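Local coordinates for single-stranded DNA-binding protein (Thermus thermophilus, PDB 2CWA) that binds single-stranded DNA and probably recruits partner proteins to it during DNA replication, recombination and repair, at residues Thr150-Val159 with His171-Ala182. Sequence-based numbering, arbitrary orientation.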
loop_
_atom_site.group_PDB
_atom_site.type_symbol
_atom_site.label_atom_id
_atom_site.label_comp_id
_atom_site.label_asym_id
_atom_site.label_seq_id
_atom_site.Cartn_x
_atom_site.Cartn_y
_atom_site.Cartn_z
ATOM N N THR A 150 -12.329 6.374 20.931
ATOM C CA THR A 150 -12.444 6.065 19.507
ATOM C C THR A 150 -12.254 4.570 19.254
ATOM O O THR A 150 -11.308 3.959 19.759
ATOM C CB THR A 150 -11.393 6.822 18.689
ATOM O OG1 THR A 150 -11.509 8.226 18.948
ATOM C CG2 THR A 150 -11.598 6.567 17.199
ATOM N N ALA A 151 -13.158 3.978 18.476
ATOM C CA ALA A 151 -13.064 2.555 18.162
ATOM C C ALA A 151 -12.021 2.303 17.073
ATOM O O ALA A 151 -11.868 3.095 16.137
ATOM C CB ALA A 151 -14.420 2.021 17.713
ATOM N N VAL A 152 -11.296 1.198 17.203
ATOM C CA VAL A 152 -10.282 0.838 16.217
ATOM C C VAL A 152 -10.336 -0.666 16.057
ATOM O O VAL A 152 -10.196 -1.404 17.030
ATOM C CB VAL A 152 -8.855 1.227 16.663
ATOM C CG1 VAL A 152 -7.906 1.137 15.475
ATOM C CG2 VAL A 152 -8.849 2.620 17.244
ATOM N N ALA A 153 -10.552 -1.112 14.825
ATOM C CA ALA A 153 -10.648 -2.535 14.533
ATOM C C ALA A 153 -9.466 -2.997 13.707
ATOM O O ALA A 153 -8.988 -2.278 12.833
ATOM C CB ALA A 153 -11.949 -2.826 13.772
ATOM N N ARG A 154 -8.988 -4.198 14.004
ATOM C CA ARG A 154 -7.888 -4.775 13.257
ATOM C C ARG A 154 -8.373 -6.128 12.757
ATOM O O ARG A 154 -8.865 -6.949 13.529
ATOM C CB ARG A 154 -6.646 -4.897 14.139
ATOM C CG ARG A 154 -6.021 -3.536 14.415
ATOM C CD ARG A 154 -4.785 -3.630 15.302
ATOM N NE ARG A 154 -4.355 -2.310 15.751
ATOM C CZ ARG A 154 -3.844 -1.374 14.963
ATOM N NH1 ARG A 154 -3.687 -1.613 13.668
ATOM N NH2 ARG A 154 -3.509 -0.190 15.463
ATOM N N LEU A 155 -8.259 -6.323 11.449
ATOM C CA LEU A 155 -8.714 -7.543 10.787
ATOM C C LEU A 155 -7.583 -8.227 10.021
ATOM O O LEU A 155 -6.649 -7.570 9.567
ATOM C CB LEU A 155 -9.822 -7.193 9.788
ATOM C CG LEU A 155 -10.999 -6.324 10.248
ATOM C CD1 LEU A 155 -11.664 -5.674 9.041
ATOM C CD2 LEU A 155 -11.989 -7.166 11.020
ATOM N N GLY A 156 -7.685 -9.548 9.880
ATOM C CA GLY A 156 -6.701 -10.313 9.129
ATOM C C GLY A 156 -7.425 -10.813 7.885
ATOM O O GLY A 156 -8.425 -11.522 8.003
ATOM N N LEU A 157 -6.928 -10.451 6.704
ATOM C CA LEU A 157 -7.568 -10.828 5.443
ATOM C C LEU A 157 -6.739 -11.744 4.551
ATOM O O LEU A 157 -5.551 -11.506 4.335
ATOM C CB LEU A 157 -7.913 -9.568 4.642
ATOM C CG LEU A 157 -8.701 -9.786 3.344
ATOM C CD1 LEU A 157 -10.131 -10.188 3.687
ATOM C CD2 LEU A 157 -8.690 -8.519 2.505
ATOM N N ALA A 158 -7.382 -12.779 4.017
ATOM C CA ALA A 158 -6.718 -13.716 3.115
ATOM C C ALA A 158 -7.308 -13.521 1.726
ATOM O O ALA A 158 -8.508 -13.735 1.516
ATOM C CB ALA A 158 -6.937 -15.154 3.584
ATOM N N VAL A 159 -6.466 -13.102 0.787
ATOM C CA VAL A 159 -6.894 -12.869 -0.584
ATOM C C VAL A 159 -6.319 -13.922 -1.515
ATOM O O VAL A 159 -5.102 -14.048 -1.635
ATOM C CB VAL A 159 -6.434 -11.492 -1.103
ATOM C CG1 VAL A 159 -6.837 -11.336 -2.570
ATOM C CG2 VAL A 159 -7.048 -10.374 -0.259
ATOM N N HIS A 171 -2.628 -14.261 -0.420
ATOM C CA HIS A 171 -1.928 -13.086 0.079
ATOM C C HIS A 171 -2.625 -12.656 1.368
ATOM O O HIS A 171 -3.836 -12.426 1.381
ATOM C CB HIS A 171 -1.992 -11.961 -0.949
ATOM C CG HIS A 171 -1.395 -12.323 -2.270
ATOM N ND1 HIS A 171 -0.048 -12.568 -2.437
ATOM C CD2 HIS A 171 -1.964 -12.500 -3.486
ATOM C CE1 HIS A 171 0.187 -12.881 -3.699
ATOM N NE2 HIS A 171 -0.960 -12.847 -4.357
ATOM N N PHE A 172 -1.864 -12.568 2.453
ATOM C CA PHE A 172 -2.422 -12.171 3.740
ATOM C C PHE A 172 -2.198 -10.682 3.943
ATOM O O PHE A 172 -1.095 -10.177 3.732
ATOM C CB PHE A 172 -1.768 -12.980 4.856
ATOM C CG PHE A 172 -2.060 -14.452 4.776
ATOM C CD1 PHE A 172 -3.286 -14.954 5.192
ATOM C CD2 PHE A 172 -1.118 -15.334 4.257
ATOM C CE1 PHE A 172 -3.573 -16.318 5.094
ATOM C CE2 PHE A 172 -1.394 -16.697 4.152
ATOM C CZ PHE A 172 -2.625 -17.189 4.572
ATOM N N VAL A 173 -3.254 -9.982 4.348
ATOM C CA VAL A 173 -3.188 -8.540 4.545
ATOM C C VAL A 173 -3.834 -8.116 5.863
ATOM O O VAL A 173 -4.916 -8.599 6.226
ATOM C CB VAL A 173 -3.916 -7.795 3.390
ATOM C CG1 VAL A 173 -3.709 -6.288 3.510
ATOM C CG2 VAL A 173 -3.411 -8.290 2.053
ATOM N N GLU A 174 -3.151 -7.233 6.585
ATOM C CA GLU A 174 -3.668 -6.703 7.845
ATOM C C GLU A 174 -4.500 -5.475 7.491
ATOM O O GLU A 174 -4.026 -4.577 6.799
ATOM C CB GLU A 174 -2.517 -6.303 8.776
ATOM C CG GLU A 174 -1.749 -7.488 9.369
ATOM C CD GLU A 174 -2.610 -8.348 10.284
ATOM O OE1 GLU A 174 -3.208 -7.810 11.236
ATOM O OE2 GLU A 174 -2.689 -9.571 10.060
ATOM N N VAL A 175 -5.744 -5.439 7.955
ATOM C CA VAL A 175 -6.617 -4.312 7.651
ATOM C C VAL A 175 -7.084 -3.636 8.935
ATOM O O VAL A 175 -7.593 -4.291 9.838
ATOM C CB VAL A 175 -7.849 -4.769 6.842
ATOM C CG1 VAL A 175 -8.678 -3.565 6.429
ATOM C CG2 VAL A 175 -7.393 -5.555 5.614
ATOM N N GLN A 176 -6.910 -2.320 8.992
ATOM C CA GLN A 176 -7.290 -1.529 10.162
ATOM C C GLN A 176 -8.423 -0.570 9.812
ATOM O O GLN A 176 -8.420 0.043 8.746
ATOM C CB GLN A 176 -6.074 -0.743 10.666
ATOM C CG GLN A 176 -6.370 0.276 11.767
ATOM C CD GLN A 176 -5.118 1.038 12.193
ATOM O OE1 GLN A 176 -4.086 0.978 11.524
ATOM N NE2 GLN A 176 -5.211 1.766 13.302
ATOM N N ALA A 177 -9.393 -0.447 10.712
ATOM C CA ALA A 177 -10.530 0.444 10.479
ATOM C C ALA A 177 -10.767 1.313 11.705
ATOM O O ALA A 177 -10.477 0.896 12.830
ATOM C CB ALA A 177 -11.777 -0.365 10.169
ATOM N N TRP A 178 -11.303 2.509 11.480
ATOM C CA TRP A 178 -11.570 3.455 12.563
ATOM C C TRP A 178 -13.038 3.846 12.731
ATOM O O TRP A 178 -13.836 3.736 11.803
ATOM C CB TRP A 178 -10.763 4.738 12.353
ATOM C CG TRP A 178 -9.284 4.579 12.495
ATOM C CD1 TRP A 178 -8.403 4.166 11.537
ATOM C CD2 TRP A 178 -8.507 4.840 13.672
ATOM N NE1 TRP A 178 -7.122 4.158 12.043
ATOM C CE2 TRP A 178 -7.159 4.564 13.351
ATOM C CE3 TRP A 178 -8.820 5.279 14.964
ATOM C CZ2 TRP A 178 -6.119 4.715 14.282
ATOM C CZ3 TRP A 178 -7.786 5.428 15.890
ATOM C CH2 TRP A 178 -6.451 5.146 15.541
ATOM N N ARG A 179 -13.370 4.299 13.936
ATOM C CA ARG A 179 -14.708 4.769 14.285
ATOM C C ARG A 179 -15.886 3.880 13.896
ATOM O O ARG A 179 -15.917 2.697 14.230
ATOM C CB ARG A 179 -14.898 6.173 13.711
ATOM C CG ARG A 179 -13.816 7.126 14.172
ATOM C CD ARG A 179 -13.914 8.485 13.522
ATOM N NE ARG A 179 -12.703 9.256 13.777
ATOM C CZ ARG A 179 -11.496 8.909 13.338
ATOM N NH1 ARG A 179 -11.342 7.806 12.618
ATOM N NH2 ARG A 179 -10.441 9.656 13.629
ATOM N N ASP A 180 -16.864 4.457 13.203
ATOM C CA ASP A 180 -18.050 3.696 12.808
ATOM C C ASP A 180 -17.685 2.461 11.999
ATOM O O ASP A 180 -18.257 1.386 12.191
ATOM C CB ASP A 180 -19.010 4.567 11.992
ATOM C CG ASP A 180 -19.527 5.758 12.777
ATOM O OD1 ASP A 180 -19.667 5.648 14.015
ATOM O OD2 ASP A 180 -19.806 6.798 12.149
ATOM N N LEU A 181 -16.728 2.626 11.092
ATOM C CA LEU A 181 -16.274 1.532 10.242
ATOM C C LEU A 181 -15.736 0.410 11.122
ATOM O O LEU A 181 -15.940 -0.774 10.842
ATOM C CB LEU A 181 -15.187 2.049 9.297
ATOM C CG LEU A 181 -14.927 1.304 7.989
ATOM C CD1 LEU A 181 -16.246 1.091 7.248
ATOM C CD2 LEU A 181 -13.950 2.118 7.133
ATOM N N ALA A 182 -15.064 0.783 12.208
ATOM C CA ALA A 182 -14.511 -0.210 13.117
ATOM C C ALA A 182 -15.634 -0.905 13.867
ATOM O O ALA A 182 -15.605 -2.120 14.063
ATOM C CB ALA A 182 -13.533 0.452 14.105
HETATM O O HOH W 1 -5.080 -6.030 11.208
#
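Leu155 O is gripped twice: Val175 N donates to it almost straight (2.8 Å, N-H...O 178°), and a water whose O lies 2.7 Å from the same Leu155 O bridges it to Glu174 OE1. A bend in the Glu174 chain brings this carboxylate back toward the neighbouring strand, and it also forms a salt bridge with Arg139. From Ala153–Ala177 to Val159–His171, paired backbone bonds join the antiparallel strands. Val152 and Trp178 form a non-hydrogen-bonded pair: with CG1 anti to the backbone N (chi1 -166°), the valine sets this methyl over the indole's six-membered ring, 4.0 Å from its centroid, a CH-pi contact suited to a branched side chain beside a broad ring. Thr150 CG2 meets the ring edge. Next along this face, Arg154 and Gln176 run side by side, guanidinium and amide planes 50° apart, and Gln176 OE1 accepts a hydrogen bond from Arg217. Shortening Gln176 to an alanine would probably leave Arg217 without this acceptor and Arg154 freer to swing. On the other face, small Ala153 lets the helix after the second strand come close, Ala153 CB lying 3.7 Å from Ala182 CB, while Leu155, Leu157 and Val175 supply apolar bulk. This is a long, twisted beta hairpin of the second OB fold, the single-stranded DNA-binding fold of SSB proteins.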